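Local coordinates for 3-dehydroquinate dehydratase (Geobacillus kaustophilus, PDB 2YR1), which probably catalyses the cis-dehydration of 3-dehydroquinate to 3-dehydroshikimate through a Schiff-base intermediate, the third step of the chorismate pathway, at residues T84-R89 against S145-D150; I109-A114 against E136-W141; D130-T135 against G169-K174; I204-G209 against V226-G231. All coordinates share one frame; numbering follows the deposited sequence.

Contact 1: T84-R89 against S145-D150; sequences TIRSER and SRHYFD
Arg86 and His147 reach toward each other from opposite directions and meet face against face, the guanidinium lying over one face of the imidazole with the two planes 27° apart. His147 NE2 sits over the centre of the guanidinium, 3.2 Å from Arg86 CZ. On the other partner the overlap is offset, since Arg86 NE lies toward the rim of the ring, 3.5 Å from His147 CE1. Farther back along the arginine, Arg86 CD lies over the same face in a CH-pi contact, 4.0 Å from the centroid of the His147 ring. Arg86 gets there with CG anti to its backbone N (chi1 -175°) and with bends at the next two torsions. Both residues belong to the C-terminal mouth of a TIM barrel, Arg86 just after strand 81-84 and His147 on strand 141-148; in this type I dehydroquinase Arg86 is one of the arginines predicted to bind substrate, and His147 the predicted proton donor/acceptor. Although Arg86 NH1 comes within 3.3 Å of His147 NE2, the angle is wrong for a hydrogen bond. That NE2 instead donates to Ser145 OG at 3.2 Å, the oxygen standing 26° out of the ring plane. Ser145 OG is hydrogen-bonded to Asp119, which thus forms a second shell behind the histidine. His147 N bonds to Glu90, while Arg52 packs against Arg86 in the same predicted pocket.

Contact 2: I109-A114 against E136-W141; sequences ICRSGA and EECSVW
Cys138 pushes its side chain against the last turn of helix 99-112, at Cys110 and Arg111, and following it outward accounts for most of the contact. Its CB starts over the backbone of that turn, with Cys138 CB 3.4 Å from Cys110 O; this carbonyl also accepts the hydrogen bond from Gly113 N that helps close the helix end. One bond on, the sulfur lies beside the backbone N of its own residue (chi1 -44°), a setting that carries it across the helix surface. There Cys138 SG touches Cys110 CB at 3.6 Å and comes still nearer to the aliphatic part of the next residue, with Arg111 CG 3.3 Å away. Beyond CG the arginine turns elsewhere, and its NH1 forms a salt bridge with Glu107 on the same helix. The two cysteines make no disulfide, since Cys110 SG and Cys138 SG stand 5.0 Å apart. Deeper in, Val140 CG2 rests 4.2 Å from Cys110 CB. A Schellman motif brings Val140 round: Ser139, with positive phi, ends helix 127-137, and Ser139 N bonds to Glu136 O while Val140 N bonds to Thr135 O. No hydrogen bond crosses between the segments, which are joined by packing alone. In the outer layer of the TIM barrel the contact ties the C-terminal ends of neighbouring helices 99-112 and 127-137, with Cys110 and Val140 both resting on Val118 of strand 117-121 beneath.

Contact 3: D130-T135 against G169-K174; sequences DVRRMT and GADIAK
Arg132 and Gly169 bring their CA atoms to 6.9 Å where helix 127-137 passes the Schellman motif in which Gly169, with positive phi, ends helix 155-167. This ties an outer helix of the TIM barrel to the loop leading into strand 172-177. The lack of a side chain on Gly169 leaves room for Arg132 CG to pass the turn, and the arginine runs on to meet the glycine carbonyl. Two nitrogens take that one oxygen side-on: Arg132 NE lies 3.1 Å and Arg132 NH2 2.8 Å from Gly169 O, both approaching from the same face of the carbonyl plane. NH2 also makes a salt bridge to Asp171, with Arg132 NH2 2.6 Å from Asp171 OD2. The bond leaves within the guanidinium plane but meets the carboxylate from above, the two planes standing 77° apart. Reaching this point costs Arg132 a nearly eclipsed chi2 of -19°. Asp171 OD2 has a second donor in Leu142 N, on neighbouring strand 141-148. Thr135 OG1 bonds to Arg132 O at 2.6 Å. Three bonds from two nitrogens, all near the guanidinium plane, fix the rotation of the group. Because Arg132 is buried, carboxylate and glycine carbonyl together probably offset the cost of its charge.

Contact 4: I204-G209 against V226-G231; sequences ITMAMG and VTFAVG
Ile204 and Val226 form the tight end of this contact, where the strands come nearest. Ile204 lays CG1 and its terminal methyl along one branch of the valine: Ile204 CG1 is 3.8 Å from Val226 CG2, and Ile204 CD1 lies equally close to that methyl. The second branch, Ile204 CG2, turns to the backbone and rests 3.7 Å from Val226 O. Farther along, Met206 CE sits over one face of Phe228, offset toward the rim, 4.0 Å from the ring centroid in a CH-pi contact. Met206 CG lies between the backbone N and the carbonyl carbon (chi1 57°), and two further bends swing the methyl over the ring. These are strands seven and eight of the TIM barrel, parallel in sense but splayed by 40°, with axes no closer than 6.7 Å. On the other side of the pair, away from these side chains, the backbones part: no hydrogen bond crosses between the segments, and a water stands between Thr205 O and Val226 O, 2.7 Å from each. Ser224 lies on this side too, bonding to Thr205 N. Phe228, on the packed side, also touches Arg216 and Gln239, both predicted to bind 3-dehydroquinate.

Lys174, the predicted Schiff-base lysine, ties three of the contacts together at the barrel mouth. It leaves the strand of contact 3 and ends beside the stacked pair of contact 1, with Lys174 NZ 3.0 Å from His147 CE1 and 3.1 Å from Arg86 NH2; toward contact 4 it lies 3.9 Å from Phe228 CE1. Strands 141-148, 172-177 and 203-207 are sheet neighbours, joined by probable hydrogen bonds from Arg146 N to Lys174 O at 2.9 Å and from Ile204 N to Ala173 O at 2.8 Å. Contacts 2 and 3 share helix 127-137, and Trp141 packs on Asp171. Contact 2 remains peripheral, its centre 22 Å from contact 1's and 25 Å from contact 4's.

Contact 1: T84-R89 against S145-D150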
loop_
_atom_site.group_PDB
_atom_site.type_symbol
_atom_site.label_atom_id
_atom_site.label_comp_id
_atom_site.label_asym_id
_atom_site.label_seq_id
_atom_site.Cartn_x
_atom_site.Cartn_y
_atom_site.Cartn_z
ATOM N N THR A 84 23.899 10.890 -10.006
ATOM C CA THR A 84 22.802 11.304 -10.862
ATOM C C THR A 84 22.842 12.770 -11.285
ATOM O O THR A 84 23.002 13.660 -10.449
ATOM C CB THR A 84 21.460 11.085 -10.138
ATOM O OG1 THR A 84 21.374 9.727 -9.693
ATOM C CG2 THR A 84 20.285 11.416 -11.054
ATOM N N ILE A 85 22.695 13.010 -12.583
ATOM C CA ILE A 85 22.617 14.363 -13.128
ATOM C C ILE A 85 21.283 14.395 -13.862
ATOM O O ILE A 85 21.202 14.141 -15.064
ATOM C CB ILE A 85 23.770 14.681 -14.112
ATOM C CG1 ILE A 85 25.093 14.776 -13.347
ATOM C CG2 ILE A 85 23.493 15.983 -14.821
ATOM C CD1 ILE A 85 26.326 14.992 -14.234
ATOM N N ARG A 86 20.229 14.696 -13.116
ATOM C CA ARG A 86 18.884 14.738 -13.668
ATOM C C ARG A 86 18.697 15.837 -14.711
ATOM O O ARG A 86 19.007 16.993 -14.465
ATOM C CB ARG A 86 17.856 14.926 -12.537
ATOM C CG ARG A 86 16.386 14.858 -12.986
ATOM C CD ARG A 86 15.932 13.416 -13.221
ATOM N NE ARG A 86 15.947 12.631 -11.984
ATOM C CZ ARG A 86 16.695 11.549 -11.778
ATOM N NH1 ARG A 86 17.504 11.102 -12.730
ATOM N NH2 ARG A 86 16.636 10.913 -10.609
ATOM N N SER A 87 18.197 15.458 -15.880
ATOM C CA SER A 87 17.936 16.417 -16.941
ATOM C C SER A 87 16.970 17.460 -16.389
ATOM O O SER A 87 16.324 17.223 -15.361
ATOM C CB SER A 87 17.287 15.721 -18.128
ATOM O OG SER A 87 16.683 16.675 -18.973
ATOM N N GLU A 88 16.866 18.607 -17.060
ATOM C CA GLU A 88 15.956 19.648 -16.599
ATOM C C GLU A 88 14.561 19.286 -17.082
ATOM O O GLU A 88 13.564 19.547 -16.401
ATOM C CB GLU A 88 16.373 21.019 -17.144
ATOM C CG GLU A 88 15.682 22.200 -16.455
ATOM C CD GLU A 88 16.357 23.532 -16.767
ATOM O OE1 GLU A 88 16.743 23.730 -17.939
ATOM O OE2 GLU A 88 16.495 24.377 -15.851
ATOM N N ARG A 89 14.504 18.663 -18.256
ATOM C CA ARG A 89 13.242 18.242 -18.843
ATOM C C ARG A 89 12.601 17.102 -18.049
ATOM O O ARG A 89 11.508 16.646 -18.385
ATOM C CB ARG A 89 13.461 17.786 -20.287
ATOM C CG ARG A 89 14.360 16.577 -20.424
ATOM C CD ARG A 89 14.596 16.230 -21.884
ATOM N NE ARG A 89 13.491 15.476 -22.471
ATOM C CZ ARG A 89 13.288 15.354 -23.779
ATOM N NH1 ARG A 89 14.116 15.948 -24.625
ATOM N NH2 ARG A 89 12.279 14.623 -24.244
ATOM N N SER A 145 16.702 5.499 -16.573
ATOM C CA SER A 145 15.435 6.008 -16.104
ATOM C C SER A 145 14.627 6.897 -17.021
ATOM O O SER A 145 15.086 7.345 -18.078
ATOM C CB SER A 145 15.668 6.737 -14.780
ATOM O OG SER A 145 16.585 7.808 -14.933
ATOM N N ARG A 146 13.408 7.151 -16.565
ATOM C CA ARG A 146 12.430 7.976 -17.243
ATOM C C ARG A 146 11.582 8.566 -16.130
ATOM O O ARG A 146 11.140 7.829 -15.246
ATOM C CB ARG A 146 11.529 7.123 -18.124
ATOM C CG ARG A 146 10.697 7.921 -19.106
ATOM C CD ARG A 146 11.577 8.436 -20.252
ATOM N NE ARG A 146 10.855 8.494 -21.524
ATOM C CZ ARG A 146 9.946 9.413 -21.825
ATOM N NH1 ARG A 146 9.653 10.361 -20.946
ATOM N NH2 ARG A 146 9.318 9.371 -22.997
ATOM N N HIS A 147 11.357 9.877 -16.179
ATOM C CA HIS A 147 10.540 10.554 -15.184
ATOM C C HIS A 147 9.418 11.363 -15.864
ATOM O O HIS A 147 9.670 12.163 -16.774
ATOM C CB HIS A 147 11.420 11.471 -14.326
ATOM C CG HIS A 147 12.654 10.798 -13.791
ATOM N ND1 HIS A 147 12.756 10.338 -12.495
ATOM C CD2 HIS A 147 13.824 10.476 -14.392
ATOM C CE1 HIS A 147 13.932 9.762 -12.321
ATOM N NE2 HIS A 147 14.599 9.830 -13.458
ATOM N N TYR A 148 8.182 11.141 -15.425
ATOM C CA TYR A 148 7.021 11.855 -15.959
ATOM C C TYR A 148 6.475 12.782 -14.873
ATOM O O TYR A 148 5.741 12.339 -14.006
ATOM C CB TYR A 148 5.936 10.861 -16.363
ATOM C CG TYR A 148 6.341 10.005 -17.532
ATOM C CD1 TYR A 148 6.410 10.543 -18.816
ATOM C CD2 TYR A 148 6.707 8.671 -17.354
ATOM C CE1 TYR A 148 6.834 9.774 -19.896
ATOM C CE2 TYR A 148 7.134 7.890 -18.431
ATOM C CZ TYR A 148 7.193 8.452 -19.695
ATOM O OH TYR A 148 7.606 7.695 -20.753
ATOM N N PHE A 149 6.829 14.062 -14.924
ATOM C CA PHE A 149 6.381 15.010 -13.897
ATOM C C PHE A 149 5.024 15.654 -14.134
ATOM O O PHE A 149 4.437 16.212 -13.204
ATOM C CB PHE A 149 7.427 16.108 -13.701
ATOM C CG PHE A 149 8.474 15.779 -12.667
ATOM C CD1 PHE A 149 8.389 16.307 -11.381
ATOM C CD2 PHE A 149 9.523 14.914 -12.970
ATOM C CE1 PHE A 149 9.330 15.978 -10.408
ATOM C CE2 PHE A 149 10.476 14.575 -12.002
ATOM C CZ PHE A 149 10.381 15.105 -10.720
ATOM N N ASP A 150 4.506 15.564 -15.356
ATOM C CA ASP A 150 3.236 16.198 -15.659
ATOM C C ASP A 150 2.009 15.293 -15.626
ATOM O O ASP A 150 0.885 15.753 -15.831
ATOM C CB ASP A 150 3.323 16.904 -17.026
ATOM C CG ASP A 150 4.416 17.957 -17.065
ATOM O OD1 ASP A 150 4.602 18.645 -16.046
ATOM O OD2 ASP A 150 5.091 18.107 -18.104
#

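Contact 2: I109-A114 against E136-W141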
loop_
_atom_site.group_PDB
_atom_site.type_symbol
_atom_site.label_atom_id
_atom_site.label_comp_id
_atom_site.label_asym_id
_atom_site.label_seq_id
_atom_site.Cartn_x
_atom_site.Cartn_y
_atom_site.Cartn_z
ATOM N N ILE A 109 33.994 10.824 -13.719
ATOM C CA ILE A 109 33.554 10.437 -12.383
ATOM C C ILE A 109 33.576 8.920 -12.231
ATOM O O ILE A 109 33.907 8.411 -11.167
ATOM C CB ILE A 109 32.127 10.998 -12.060
ATOM C CG1 ILE A 109 31.749 10.666 -10.621
ATOM C CG2 ILE A 109 31.085 10.362 -12.948
ATOM C CD1 ILE A 109 32.709 11.223 -9.598
ATOM N N CYS A 110 33.238 8.200 -13.301
ATOM C CA CYS A 110 33.246 6.737 -13.279
ATOM C C CYS A 110 34.654 6.191 -13.019
ATOM O O CYS A 110 34.847 5.309 -12.184
ATOM C CB CYS A 110 32.757 6.159 -14.617
ATOM S SG CYS A 110 30.997 6.336 -14.992
ATOM N N ARG A 111 35.635 6.712 -13.750
ATOM C CA ARG A 111 37.010 6.243 -13.614
ATOM C C ARG A 111 37.657 6.644 -12.305
ATOM O O ARG A 111 38.633 6.028 -11.867
ATOM C CB ARG A 111 37.844 6.715 -14.807
ATOM C CG ARG A 111 37.488 5.972 -16.087
ATOM C CD ARG A 111 38.142 6.564 -17.322
ATOM N NE ARG A 111 37.872 7.994 -17.403
ATOM C CZ ARG A 111 38.058 8.740 -18.487
ATOM N NH1 ARG A 111 38.514 8.194 -19.607
ATOM N NH2 ARG A 111 37.804 10.042 -18.436
ATOM N N SER A 112 37.093 7.662 -11.664
ATOM C CA SER A 112 37.598 8.125 -10.383
ATOM C C SER A 112 37.355 7.015 -9.377
ATOM O O SER A 112 38.063 6.895 -8.382
ATOM C CB SER A 112 36.843 9.380 -9.947
ATOM O OG SER A 112 36.771 10.318 -11.008
ATOM N N GLY A 113 36.343 6.194 -9.643
ATOM C CA GLY A 113 36.035 5.101 -8.734
ATOM C C GLY A 113 35.371 5.540 -7.440
ATOM O O GLY A 113 35.341 4.783 -6.468
ATOM N N ALA A 114 34.834 6.757 -7.424
ATOM C CA ALA A 114 34.176 7.286 -6.226
ATOM C C ALA A 114 32.694 6.905 -6.148
ATOM O O ALA A 114 32.090 6.981 -5.074
ATOM C CB ALA A 114 34.317 8.809 -6.183
ATOM N N GLU A 136 30.513 0.264 -17.894
ATOM C CA GLU A 136 30.999 -1.097 -17.754
ATOM C C GLU A 136 32.511 -1.166 -17.506
ATOM O O GLU A 136 32.972 -1.979 -16.708
ATOM C CB GLU A 136 30.606 -1.926 -18.974
ATOM C CG GLU A 136 30.739 -3.416 -18.733
ATOM C CD GLU A 136 29.626 -4.215 -19.390
ATOM O OE1 GLU A 136 29.514 -4.171 -20.634
ATOM O OE2 GLU A 136 28.859 -4.885 -18.659
ATOM N N GLU A 137 33.275 -0.297 -18.159
ATOM C CA GLU A 137 34.722 -0.275 -17.977
ATOM C C GLU A 137 35.125 -0.085 -16.518
ATOM O O GLU A 137 36.058 -0.725 -16.027
ATOM C CB GLU A 137 35.356 0.866 -18.758
ATOM C CG GLU A 137 35.072 0.912 -20.229
ATOM C CD GLU A 137 36.052 1.826 -20.924
ATOM O OE1 GLU A 137 36.291 2.938 -20.401
ATOM O OE2 GLU A 137 36.587 1.434 -21.980
ATOM N N CYS A 138 34.424 0.809 -15.830
ATOM C CA CYS A 138 34.747 1.107 -14.442
ATOM C C CYS A 138 33.982 0.278 -13.431
ATOM O O CYS A 138 33.996 0.584 -12.232
ATOM C CB CYS A 138 34.517 2.592 -14.178
ATOM S SG CYS A 138 35.182 3.632 -15.504
ATOM N N SER A 139 33.340 -0.788 -13.909
ATOM C CA SER A 139 32.561 -1.661 -13.039
ATOM C C SER A 139 31.490 -0.832 -12.324
ATOM O O SER A 139 31.265 -0.978 -11.132
ATOM C CB SER A 139 33.467 -2.344 -12.008
ATOM O OG SER A 139 34.538 -3.037 -12.639
ATOM N N VAL A 140 30.845 0.050 -13.066
ATOM C CA VAL A 140 29.788 0.887 -12.509
ATOM C C VAL A 140 28.437 0.406 -13.033
ATOM O O VAL A 140 28.277 0.167 -14.220
ATOM C CB VAL A 140 29.958 2.367 -12.914
ATOM C CG1 VAL A 140 28.854 3.192 -12.296
ATOM C CG2 VAL A 140 31.325 2.889 -12.468
ATOM N N TRP A 141 27.473 0.267 -12.136
ATOM C CA TRP A 141 26.141 -0.176 -12.521
ATOM C C TRP A 141 25.399 0.925 -13.247
ATOM O O TRP A 141 25.580 2.104 -12.959
ATOM C CB TRP A 141 25.356 -0.609 -11.298
ATOM C CG TRP A 141 25.998 -1.759 -10.596
ATOM C CD1 TRP A 141 26.808 -1.706 -9.501
ATOM C CD2 TRP A 141 25.861 -3.144 -10.930
ATOM N NE1 TRP A 141 27.172 -2.974 -9.122
ATOM C CE2 TRP A 141 26.603 -3.876 -9.984
ATOM C CE3 TRP A 141 25.177 -3.836 -11.938
ATOM C CZ2 TRP A 141 26.682 -5.274 -10.011
ATOM C CZ3 TRP A 141 25.255 -5.227 -11.968
ATOM C CH2 TRP A 141 26.004 -5.929 -11.005
#

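Contact 3: D130-T135 against G169-K174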
loop_
_atom_site.group_PDB
_atom_site.type_symbol
_atom_site.label_atom_id
_atom_site.label_comp_id
_atom_site.label_asym_id
_atom_site.label_seq_id
_atom_site.Cartn_x
_atom_site.Cartn_y
_atom_site.Cartn_z
ATOM N N ASP A 130 27.033 4.894 -25.445
ATOM C CA ASP A 130 28.188 5.683 -25.031
ATOM C C ASP A 130 28.378 5.566 -23.522
ATOM O O ASP A 130 29.424 5.125 -23.049
ATOM C CB ASP A 130 27.976 7.149 -25.406
ATOM C CG ASP A 130 29.279 7.912 -25.545
ATOM O OD1 ASP A 130 30.175 7.731 -24.692
ATOM O OD2 ASP A 130 29.395 8.701 -26.509
ATOM N N VAL A 131 27.365 5.955 -22.759
ATOM C CA VAL A 131 27.470 5.862 -21.304
ATOM C C VAL A 131 27.533 4.399 -20.865
ATOM O O VAL A 131 28.196 4.058 -19.881
ATOM C CB VAL A 131 26.288 6.562 -20.617
ATOM C CG1 VAL A 131 26.189 6.111 -19.174
ATOM C CG2 VAL A 131 26.486 8.072 -20.676
ATOM N N ARG A 132 26.859 3.536 -21.612
ATOM C CA ARG A 132 26.845 2.112 -21.314
ATOM C C ARG A 132 28.274 1.559 -21.193
ATOM O O ARG A 132 28.644 0.970 -20.179
ATOM C CB ARG A 132 26.094 1.359 -22.419
ATOM C CG ARG A 132 25.615 -0.046 -22.061
ATOM C CD ARG A 132 26.342 -0.610 -20.865
ATOM N NE ARG A 132 25.409 -0.955 -19.804
ATOM C CZ ARG A 132 25.749 -1.153 -18.533
ATOM N NH1 ARG A 132 27.010 -1.027 -18.148
ATOM N NH2 ARG A 132 24.820 -1.503 -17.654
ATOM N N ARG A 133 29.089 1.741 -22.223
ATOM C CA ARG A 133 30.436 1.207 -22.153
ATOM C C ARG A 133 31.293 1.969 -21.169
ATOM O O ARG A 133 32.146 1.406 -20.492
ATOM C CB ARG A 133 31.049 1.148 -23.556
ATOM C CG ARG A 133 30.402 0.020 -24.385
ATOM C CD ARG A 133 29.963 -1.129 -23.437
ATOM N NE ARG A 133 29.164 -2.179 -24.067
ATOM C CZ ARG A 133 28.324 -2.971 -23.400
ATOM N NH1 ARG A 133 28.176 -2.825 -22.089
ATOM N NH2 ARG A 133 27.637 -3.909 -24.039
ATOM N N MET A 134 31.013 3.253 -21.055
ATOM C CA MET A 134 31.723 4.111 -20.140
ATOM C C MET A 134 31.581 3.534 -18.733
ATOM O O MET A 134 32.540 3.493 -17.961
ATOM C CB MET A 134 31.095 5.497 -20.229
ATOM C CG MET A 134 31.767 6.585 -19.454
ATOM S SD MET A 134 30.608 7.970 -19.402
ATOM C CE MET A 134 30.650 8.532 -21.123
ATOM N N THR A 135 30.378 3.061 -18.410
ATOM C CA THR A 135 30.115 2.513 -17.083
ATOM C C THR A 135 30.658 1.109 -16.884
ATOM O O THR A 135 31.217 0.795 -15.832
ATOM C CB THR A 135 28.603 2.511 -16.765
ATOM O OG1 THR A 135 27.893 1.834 -17.809
ATOM C CG2 THR A 135 28.084 3.949 -16.650
ATOM N N GLY A 169 20.691 -2.077 -22.376
ATOM C CA GLY A 169 21.749 -2.541 -21.505
ATOM C C GLY A 169 21.682 -2.117 -20.054
ATOM O O GLY A 169 22.654 -2.280 -19.320
ATOM N N ALA A 170 20.550 -1.575 -19.624
ATOM C CA ALA A 170 20.428 -1.159 -18.235
ATOM C C ALA A 170 20.635 -2.307 -17.250
ATOM O O ALA A 170 20.302 -3.468 -17.534
ATOM C CB ALA A 170 19.051 -0.528 -18.000
ATOM N N ASP A 171 21.196 -1.987 -16.091
ATOM C CA ASP A 171 21.368 -2.974 -15.045
ATOM C C ASP A 171 20.133 -2.872 -14.154
ATOM O O ASP A 171 19.739 -3.834 -13.486
ATOM C CB ASP A 171 22.626 -2.698 -14.221
ATOM C CG ASP A 171 23.913 -3.023 -14.987
ATOM O OD1 ASP A 171 24.033 -4.157 -15.492
ATOM O OD2 ASP A 171 24.789 -2.149 -15.085
ATOM N N ILE A 172 19.536 -1.684 -14.160
ATOM C CA ILE A 172 18.339 -1.393 -13.383
ATOM C C ILE A 172 17.504 -0.432 -14.213
ATOM O O ILE A 172 18.034 0.518 -14.773
ATOM C CB ILE A 172 18.682 -0.699 -12.040
ATOM C CG1 ILE A 172 19.547 -1.626 -11.188
ATOM C CG2 ILE A 172 17.404 -0.283 -11.324
ATOM C CD1 ILE A 172 19.865 -1.090 -9.806
ATOM N N ALA A 173 16.201 -0.696 -14.297
ATOM C CA ALA A 173 15.285 0.148 -15.057
ATOM C C ALA A 173 14.491 1.006 -14.085
ATOM O O ALA A 173 13.966 0.492 -13.092
ATOM C CB ALA A 173 14.337 -0.718 -15.866
ATOM N N LYS A 174 14.400 2.308 -14.346
ATOM C CA LYS A 174 13.651 3.166 -13.435
ATOM C C LYS A 174 12.602 4.048 -14.113
ATOM O O LYS A 174 12.874 4.665 -15.145
ATOM C CB LYS A 174 14.623 4.039 -12.627
ATOM C CG LYS A 174 13.944 5.091 -11.739
ATOM C CD LYS A 174 14.954 5.989 -11.019
ATOM C CE LYS A 174 14.231 7.130 -10.323
ATOM N NZ LYS A 174 15.099 8.297 -10.029
#

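Contact 4: I204-G209 against V226-G231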
loop_
_atom_site.group_PDB
_atom_site.type_symbol
_atom_site.label_atom_id
_atom_site.label_comp_id
_atom_site.label_asym_id
_atom_site.label_seq_id
_atom_site.Cartn_x
_atom_site.Cartn_y
_atom_site.Cartn_z
ATOM N N ILE A 204 12.880 -0.008 -10.542
ATOM C CA ILE A 204 12.670 1.034 -9.529
ATOM C C ILE A 204 11.538 1.862 -10.059
ATOM O O ILE A 204 11.668 2.490 -11.111
ATOM C CB ILE A 204 13.862 1.980 -9.353
ATOM C CG1 ILE A 204 15.110 1.199 -8.953
ATOM C CG2 ILE A 204 13.543 3.045 -8.277
ATOM C CD1 ILE A 204 16.362 2.078 -8.940
ATOM N N THR A 205 10.417 1.869 -9.345
ATOM C CA THR A 205 9.283 2.656 -9.793
ATOM C C THR A 205 8.695 3.430 -8.628
ATOM O O THR A 205 8.868 3.057 -7.456
ATOM C CB THR A 205 8.138 1.781 -10.384
ATOM O OG1 THR A 205 7.559 0.992 -9.345
ATOM C CG2 THR A 205 8.636 0.873 -11.520
ATOM N N MET A 206 8.006 4.516 -8.957
ATOM C CA MET A 206 7.341 5.340 -7.957
ATOM C C MET A 206 6.346 6.314 -8.578
ATOM O O MET A 206 6.482 6.722 -9.739
ATOM C CB MET A 206 8.358 6.149 -7.118
ATOM C CG MET A 206 9.278 7.063 -7.922
ATOM S SD MET A 206 10.759 6.192 -8.507
ATOM C CE MET A 206 11.856 6.338 -7.096
ATOM N N ALA A 207 5.317 6.633 -7.805
ATOM C CA ALA A 207 4.334 7.646 -8.179
ATOM C C ALA A 207 4.764 8.691 -7.143
ATOM O O ALA A 207 4.910 8.373 -5.952
ATOM C CB ALA A 207 2.903 7.173 -7.900
ATOM N N MET A 208 5.008 9.913 -7.595
ATOM C CA MET A 208 5.460 10.986 -6.710
ATOM C C MET A 208 4.277 11.649 -6.031
ATOM O O MET A 208 3.147 11.229 -6.235
ATOM C CB MET A 208 6.237 12.000 -7.540
ATOM C CG MET A 208 7.413 11.359 -8.274
ATOM S SD MET A 208 8.311 12.529 -9.292
ATOM C CE MET A 208 7.266 12.507 -10.788
ATOM N N GLY A 209 4.540 12.685 -5.227
ATOM C CA GLY A 209 3.465 13.385 -4.543
ATOM C C GLY A 209 2.800 12.625 -3.399
ATOM O O GLY A 209 3.144 11.468 -3.109
ATOM N N VAL A 226 13.897 -0.510 -5.094
ATOM C CA VAL A 226 14.457 0.612 -4.365
ATOM C C VAL A 226 13.392 1.665 -4.099
ATOM O O VAL A 226 12.551 1.899 -4.953
ATOM C CB VAL A 226 15.548 1.307 -5.184
ATOM C CG1 VAL A 226 16.130 2.456 -4.378
ATOM C CG2 VAL A 226 16.609 0.319 -5.596
ATOM N N THR A 227 13.408 2.270 -2.916
ATOM C CA THR A 227 12.452 3.344 -2.609
ATOM C C THR A 227 13.293 4.535 -2.125
ATOM O O THR A 227 14.269 4.353 -1.391
ATOM C CB THR A 227 11.421 2.941 -1.514
ATOM O OG1 THR A 227 10.479 4.011 -1.320
ATOM C CG2 THR A 227 12.122 2.676 -0.174
ATOM N N PHE A 228 12.939 5.740 -2.570
ATOM C CA PHE A 228 13.665 6.937 -2.186
ATOM C C PHE A 228 13.012 7.638 -0.990
ATOM O O PHE A 228 11.823 7.974 -1.030
ATOM C CB PHE A 228 13.765 7.911 -3.365
ATOM C CG PHE A 228 14.674 7.443 -4.486
ATOM C CD1 PHE A 228 15.323 8.372 -5.290
ATOM C CD2 PHE A 228 14.872 6.089 -4.745
ATOM C CE1 PHE A 228 16.160 7.961 -6.333
ATOM C CE2 PHE A 228 15.708 5.664 -5.790
ATOM C CZ PHE A 228 16.351 6.602 -6.580
ATOM N N ALA A 229 13.798 7.858 0.065
ATOM C CA ALA A 229 13.296 8.512 1.283
ATOM C C ALA A 229 14.140 9.732 1.638
ATOM O O ALA A 229 15.233 9.930 1.084
ATOM C CB ALA A 229 13.314 7.534 2.428
ATOM N N VAL A 230 13.651 10.551 2.561
ATOM C CA VAL A 230 14.408 11.734 2.958
ATOM C C VAL A 230 15.386 11.415 4.079
ATOM O O VAL A 230 14.997 10.903 5.132
ATOM C CB VAL A 230 13.489 12.873 3.437
ATOM C CG1 VAL A 230 14.345 14.068 3.930
ATOM C CG2 VAL A 230 12.570 13.306 2.312
ATOM N N GLY A 231 16.659 11.709 3.840
ATOM C CA GLY A 231 17.683 11.481 4.847
ATOM C C GLY A 231 18.062 12.835 5.434
ATOM O O GLY A 231 18.525 12.933 6.578
HETATM O O HOH W 1 10.648 3.654 -5.525
#